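Local coordinates for protein pectinesterase inhibitor (Actinidia chinensis, PDB 1XG2) that inhibits pectin methylesterase by forming a protein-protein complex with it, and may take part in regulating fruit ripening, at residues D33-G38 with G96-L101; L86-Q91 with N102-A107; N61-T64 with L68-R71. All blocks are in the same frame, centred on the assembly; numbering follows the deposited sequence.

Interaction 1 of 3, residues D33-G38 with G96-L101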
# COMPACT_ATOMS: atom_id res chain seq x y z
N ASP B 33 -18.32 -13.25 23.42
CA ASP B 33 -19.01 -12.26 22.60
C ASP B 33 -18.15 -11.94 21.38
O ASP B 33 -17.10 -12.56 21.18
CB ASP B 33 -19.37 -11.00 23.43
CG ASP B 33 -18.18 -10.34 24.10
OD1 ASP B 33 -17.03 -10.74 23.82
OD2 ASP B 33 -18.30 -9.41 24.93
N LEU B 34 -18.56 -10.99 20.55
CA LEU B 34 -17.80 -10.68 19.34
C LEU B 34 -16.36 -10.32 19.68
O LEU B 34 -15.45 -10.77 19.01
CB LEU B 34 -18.44 -9.54 18.52
CG LEU B 34 -19.43 -9.93 17.43
CD1 LEU B 34 -20.00 -8.68 16.75
CD2 LEU B 34 -18.81 -10.88 16.40
N LYS B 35 -16.14 -9.52 20.72
CA LYS B 35 -14.78 -9.14 21.10
C LYS B 35 -13.95 -10.35 21.48
O LYS B 35 -12.80 -10.46 21.11
CB LYS B 35 -14.78 -8.14 22.26
CG LYS B 35 -14.96 -6.70 21.84
CD LYS B 35 -14.63 -5.72 22.98
CE LYS B 35 -14.25 -4.31 22.46
NZ LYS B 35 -13.23 -3.64 23.31
N GLY B 36 -14.54 -11.24 22.27
CA GLY B 36 -13.87 -12.46 22.66
C GLY B 36 -13.50 -13.35 21.49
O GLY B 36 -12.40 -13.88 21.46
N LEU B 37 -14.41 -13.51 20.52
CA LEU B 37 -14.12 -14.30 19.32
C LEU B 37 -13.00 -13.62 18.54
O LEU B 37 -12.11 -14.30 18.04
CB LEU B 37 -15.37 -14.48 18.46
CG LEU B 37 -16.49 -15.27 19.14
CD1 LEU B 37 -17.76 -15.21 18.33
CD2 LEU B 37 -16.07 -16.71 19.38
N GLY B 38 -13.03 -12.28 18.49
CA GLY B 38 -11.99 -11.48 17.86
C GLY B 38 -10.60 -11.72 18.42
O GLY B 38 -9.66 -11.98 17.66
N GLY B 96 -11.41 -0.72 21.40
CA GLY B 96 -12.61 -0.44 20.63
C GLY B 96 -12.36 0.32 19.34
O GLY B 96 -13.27 0.89 18.78
N ASP B 97 -11.12 0.33 18.87
CA ASP B 97 -10.78 1.01 17.62
C ASP B 97 -10.86 -0.02 16.48
O ASP B 97 -9.85 -0.58 16.04
CB ASP B 97 -9.38 1.61 17.74
CG ASP B 97 -8.95 2.39 16.53
OD1 ASP B 97 -9.71 2.46 15.54
OD2 ASP B 97 -7.84 2.96 16.50
N TYR B 98 -12.08 -0.25 16.01
CA TYR B 98 -12.33 -1.30 15.03
C TYR B 98 -11.84 -0.91 13.64
O TYR B 98 -11.56 -1.79 12.82
CB TYR B 98 -13.82 -1.66 14.99
CG TYR B 98 -14.38 -1.94 16.37
CD1 TYR B 98 -15.60 -1.41 16.77
CD2 TYR B 98 -13.66 -2.70 17.28
CE1 TYR B 98 -16.09 -1.65 18.05
CE2 TYR B 98 -14.14 -2.94 18.56
CZ TYR B 98 -15.36 -2.41 18.94
OH TYR B 98 -15.83 -2.67 20.22
N ASN B 99 -11.74 0.39 13.38
CA ASN B 99 -11.19 0.86 12.10
C ASN B 99 -9.72 0.48 12.02
O ASN B 99 -9.29 -0.10 11.03
CB ASN B 99 -11.41 2.35 11.91
CG ASN B 99 -12.86 2.69 11.64
OD1 ASN B 99 -13.55 1.96 10.94
ND2 ASN B 99 -13.33 3.83 12.19
N SER B 100 -8.96 0.72 13.09
CA SER B 100 -7.55 0.33 13.10
C SER B 100 -7.41 -1.18 13.08
O SER B 100 -6.51 -1.70 12.44
CB SER B 100 -6.81 0.92 14.30
OG SER B 100 -6.77 2.33 14.22
N LEU B 101 -8.30 -1.88 13.76
CA LEU B 101 -8.25 -3.34 13.76
C LEU B 101 -8.36 -3.86 12.33
O LEU B 101 -7.58 -4.71 11.93
CB LEU B 101 -9.38 -3.91 14.61
CG LEU B 101 -9.67 -5.40 14.47
CD1 LEU B 101 -8.50 -6.20 14.97
CD2 LEU B 101 -10.92 -5.74 15.26
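Lys35 NZ reaches across to the end of helix 66-95, where it hydrogen-bonds to Leu93 O and lies 3.9 Å from Gly96 N. With CG beside the backbone N (chi1 -84°) and a bend at chi4, the chain crosses the Tyr98 side chain at about a right angle. Lys35 CE is 3.2 Å from Tyr98 OH and meets the ring at its edge, near the ring plane, so the lysine passes the phenol and does not lie over it. One face of the Tyr98 ring is covered from within its own segment by Gly96 O, 3.6 Å above the ring plane and over its centre. Gly96, with phi 80°, closes a Schellman motif, and the lysine's charge is likely to suit the carbonyl-rich helix end. Each segment also carries an N-cap: Asp33 OD1 accepts from Gly36 N at 3.0 Å, and Asp97 OD1 from Ser100 N at 3.1 Å, the latter from above the carboxylate plane. Ser100 OG also donates to Asp97 OD2 at 2.6 Å and is hydrogen-bonded to Arg140 NH2 of the pectinesterase chain. Schellman Gly96 followed at once by N-cap Asp97 makes a tight helix-to-helix turn, here joining helices 66-95 and 98-118 of the four-helix bundle.

Interaction 2 of 3, residues L86-Q91 with N102-A107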
# COMPACT_ATOMS: atom_id res chain seq x y z
N LEU B 86 -0.51 -7.99 13.68
CA LEU B 86 -1.49 -8.74 14.44
C LEU B 86 -1.33 -8.49 15.95
O LEU B 86 -2.32 -8.44 16.69
CB LEU B 86 -1.39 -10.23 14.12
CG LEU B 86 -1.91 -10.62 12.73
CD1 LEU B 86 -1.53 -12.04 12.39
CD2 LEU B 86 -3.42 -10.43 12.58
N GLY B 87 -0.10 -8.31 16.40
CA GLY B 87 0.16 -7.94 17.79
C GLY B 87 -0.55 -6.66 18.16
O GLY B 87 -1.16 -6.58 19.23
N GLN B 88 -0.49 -5.66 17.27
CA GLN B 88 -1.13 -4.38 17.50
C GLN B 88 -2.64 -4.47 17.37
O GLN B 88 -3.37 -3.75 18.03
CB GLN B 88 -0.60 -3.33 16.52
CG GLN B 88 0.82 -2.91 16.85
CD GLN B 88 1.03 -1.43 16.66
OE1 GLN B 88 1.84 -1.02 15.83
NE2 GLN B 88 0.29 -0.60 17.44
N ALA B 89 -3.10 -5.37 16.50
CA ALA B 89 -4.53 -5.63 16.34
C ALA B 89 -5.19 -5.97 17.67
O ALA B 89 -6.31 -5.54 17.94
CB ALA B 89 -4.75 -6.76 15.32
N LYS B 90 -4.52 -6.74 18.52
CA LYS B 90 -5.10 -7.07 19.83
C LYS B 90 -5.41 -5.82 20.66
O LYS B 90 -6.47 -5.71 21.28
CB LYS B 90 -4.16 -7.98 20.64
CG LYS B 90 -3.94 -9.36 20.03
CD LYS B 90 -3.23 -10.32 21.00
CE LYS B 90 -4.11 -10.75 22.21
NZ LYS B 90 -5.40 -11.48 21.91
N GLN B 91 -4.48 -4.87 20.68
CA GLN B 91 -4.64 -3.66 21.48
C GLN B 91 -5.76 -2.79 20.92
O GLN B 91 -6.52 -2.18 21.66
CB GLN B 91 -3.34 -2.85 21.51
CG GLN B 91 -2.14 -3.53 22.18
CD GLN B 91 -0.84 -2.70 22.03
OE1 GLN B 91 -0.29 -2.21 23.02
NE2 GLN B 91 -0.36 -2.55 20.79
N ASN B 102 -9.30 -3.33 11.56
CA ASN B 102 -9.46 -3.78 10.17
C ASN B 102 -8.18 -3.53 9.36
O ASN B 102 -7.63 -4.45 8.76
CB ASN B 102 -10.67 -3.13 9.51
CG ASN B 102 -10.95 -3.71 8.15
OD1 ASN B 102 -10.15 -3.58 7.20
ND2 ASN B 102 -12.09 -4.34 8.03
N ILE B 103 -7.68 -2.31 9.42
CA ILE B 103 -6.47 -1.92 8.69
C ILE B 103 -5.28 -2.85 9.02
O ILE B 103 -4.56 -3.28 8.10
CB ILE B 103 -6.11 -0.45 9.02
CG1 ILE B 103 -7.21 0.50 8.51
CG2 ILE B 103 -4.73 -0.09 8.45
CD1 ILE B 103 -7.39 0.52 7.02
N TYR B 104 -5.07 -3.15 10.29
CA TYR B 104 -3.92 -3.95 10.68
C TYR B 104 -4.12 -5.42 10.30
O TYR B 104 -3.17 -6.07 9.86
CB TYR B 104 -3.57 -3.80 12.15
CG TYR B 104 -2.81 -2.52 12.43
CD1 TYR B 104 -3.40 -1.28 12.20
CD2 TYR B 104 -1.49 -2.54 12.88
CE1 TYR B 104 -2.72 -0.10 12.44
CE2 TYR B 104 -0.79 -1.32 13.13
CZ TYR B 104 -1.44 -0.12 12.91
OH TYR B 104 -0.81 1.09 13.13
N ALA B 105 -5.34 -5.94 10.43
CA ALA B 105 -5.63 -7.29 9.94
C ALA B 105 -5.53 -7.37 8.42
O ALA B 105 -5.09 -8.40 7.89
CB ALA B 105 -7.00 -7.79 10.43
N SER B 106 -5.91 -6.30 7.72
CA SER B 106 -5.77 -6.24 6.27
C SER B 106 -4.30 -6.28 5.87
O SER B 106 -3.93 -6.95 4.90
CB SER B 106 -6.42 -4.98 5.69
OG SER B 106 -7.83 -5.04 5.79
N ALA B 107 -3.45 -5.58 6.63
CA ALA B 107 -2.02 -5.55 6.35
C ALA B 107 -1.39 -6.92 6.58
O ALA B 107 -0.54 -7.37 5.79
CB ALA B 107 -1.30 -4.49 7.21
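Ala89 and Tyr104 mark the closest approach of the backbones of segments 86-91 and 102-107, with CA atoms 5.9 Å apart. Both residues are buried in the complex, and the small alanine side chain is consistent with the short separation, although Ala89 CB and Tyr104 CB only just meet, at 4.5 Å. The tighter atom contacts are those of Gln88, which is partly exposed and forms the side nearer solvent. Gln88 CB presses on the tyrosine ring at 3.8 Å from Tyr104 CD2. The chain then bends at chi2 (-140°), bringing Gln88 OE1 to 3.8 Å from Tyr104 CE2, an oblique approach with the amide and ring planes 66° apart. This is van der Waals contact, and the polar anchor of the tyrosine lies elsewhere: Tyr104 OH is hydrogen-bonded to Asp118 OD2 of the pectinesterase chain, whose Gln90 is also touched by Gln88. The ring further meets Phe92, their planes at about 55°. On the inner side, Ala89 packs on Ile42 and Leu86 on Ala45, both of helix 34-60, while Ala105 rests on Val143 and Leu144, so that the pair of helices 66-95 and 98-118 is backed by helices 34-60 and 127-149.

Interaction 3 of 3, residues N61-T64 with L68-R71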
# COMPACT_ATOMS: atom_id res chain seq x y z
N ASN B 61 17.35 -21.77 4.56
CA ASN B 61 18.54 -22.45 5.07
C ASN B 61 18.98 -23.64 4.20
O ASN B 61 20.08 -24.18 4.39
CB ASN B 61 18.24 -22.92 6.50
CG ASN B 61 19.49 -23.35 7.26
OD1 ASN B 61 20.41 -22.55 7.46
ND2 ASN B 61 19.52 -24.60 7.70
N GLN B 62 18.14 -24.07 3.25
CA GLN B 62 18.50 -25.15 2.33
C GLN B 62 18.59 -24.69 0.87
O GLN B 62 18.69 -25.50 -0.04
CB GLN B 62 17.49 -26.30 2.45
CG GLN B 62 16.05 -25.92 2.14
CD GLN B 62 15.19 -27.12 1.84
OE1 GLN B 62 15.42 -27.83 0.85
NE2 GLN B 62 14.17 -27.35 2.68
N ALA B 63 18.52 -23.38 0.67
CA ALA B 63 18.53 -22.79 -0.66
C ALA B 63 19.88 -22.15 -0.93
O ALA B 63 20.51 -21.59 -0.04
CB ALA B 63 17.43 -21.74 -0.79
N THR B 64 20.31 -22.23 -2.19
CA THR B 64 21.50 -21.52 -2.65
C THR B 64 21.22 -20.59 -3.83
O THR B 64 21.98 -19.66 -4.05
CB THR B 64 22.61 -22.53 -3.02
OG1 THR B 64 22.06 -23.63 -3.76
CG2 THR B 64 23.15 -23.18 -1.77
N LEU B 68 15.72 -17.34 -5.71
CA LEU B 68 14.84 -18.03 -4.78
C LEU B 68 15.02 -17.49 -3.37
O LEU B 68 14.04 -17.25 -2.67
CB LEU B 68 15.11 -19.55 -4.81
CG LEU B 68 14.27 -20.41 -3.86
CD1 LEU B 68 12.76 -20.31 -4.15
CD2 LEU B 68 14.74 -21.85 -3.94
N LYS B 69 16.27 -17.30 -2.96
CA LYS B 69 16.57 -16.77 -1.63
C LYS B 69 15.99 -15.37 -1.45
O LYS B 69 15.54 -15.03 -0.36
CB LYS B 69 18.08 -16.74 -1.40
CG LYS B 69 18.70 -18.12 -1.30
CD LYS B 69 20.14 -18.06 -0.80
CE LYS B 69 20.19 -17.91 0.72
NZ LYS B 69 21.36 -17.07 1.14
N GLY B 70 16.02 -14.58 -2.51
CA GLY B 70 15.43 -13.24 -2.48
C GLY B 70 13.91 -13.29 -2.31
O GLY B 70 13.34 -12.42 -1.67
N ARG B 71 13.27 -14.29 -2.91
CA ARG B 71 11.84 -14.50 -2.73
C ARG B 71 11.52 -14.90 -1.29
O ARG B 71 10.60 -14.33 -0.66
CB ARG B 71 11.31 -15.52 -3.74
CG ARG B 71 11.36 -15.00 -5.15
CD ARG B 71 10.99 -16.01 -6.21
NE ARG B 71 10.85 -15.33 -7.49
CZ ARG B 71 10.10 -15.76 -8.49
NH1 ARG B 71 10.02 -15.03 -9.59
NH2 ARG B 71 9.45 -16.91 -8.43
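A lysine chain that folds at chi3 (80°) and again at chi4 lays the aliphatic part of Lys69 along the loop residue Ala63, while Leu68, with CG anti to its own N (chi1 179°), sends CD2 to the same methyl. Ala63 CB, which points toward the helix, thus has two neighbours: Lys69 CG at 3.9 Å and Leu68 CD2 at 4.1 Å. The lysine comes alongside from the helix surface and keeps its carbon chain against the loop backbone as well, with Lys69 CD 3.6 Å from Ala63 O and Lys69 CE 3.8 Å from that same oxygen. Thr64 adds a more distant backbone contact, its O lying 4.1 Å from Lys69 CD, whereas its side chain points away. The helix side contributes methyl and methylene groups, the loop side the Ala63 methyl and two carbonyl oxygens, with the closest approach of the backbones at Ala63 and Lys69, whose CA atoms are 6.4 Å apart. The general lesson is that a long charged side chain can pack on a surface loop through its hydrocarbon stem. Around this patch, Leu68 N bonds to Asp65 OD2, and Leu68 itself also packs on Phe119 and Pro123. Arg71 bonds to the carbonyl oxygens of Glu120 and Gly121 and packs on Thr78 of the pectinesterase chain. The loop folding back on the first turn of the following helix is the connection of an alpha-helical hairpin, here joining helices 34-60 and 66-95 at one end of the four-helix bundle.

How the interactions relate
Starting from the N terminus, residues 33-38 open helix 34-60 and meet their partner only at 96-101, so interaction 1 closes a long loop. Within that loop falls interaction 3, a short closure at the turn between helices 34-60 and 66-95, about 38 Å from interaction 1 between centres and on the other side of the chain's centre. Further along helix 66-95, interaction 2 opens at 86-91 and closes at 102-107; because 96-101 falls between its segments, interactions 1 and 2 cross. They also touch, Leu101 CD1 lying 3.7 Å from Ala89 O. Interactions 1 and 2 tie three successive helices together near one end, and interaction 3 lies at the turn at the other end.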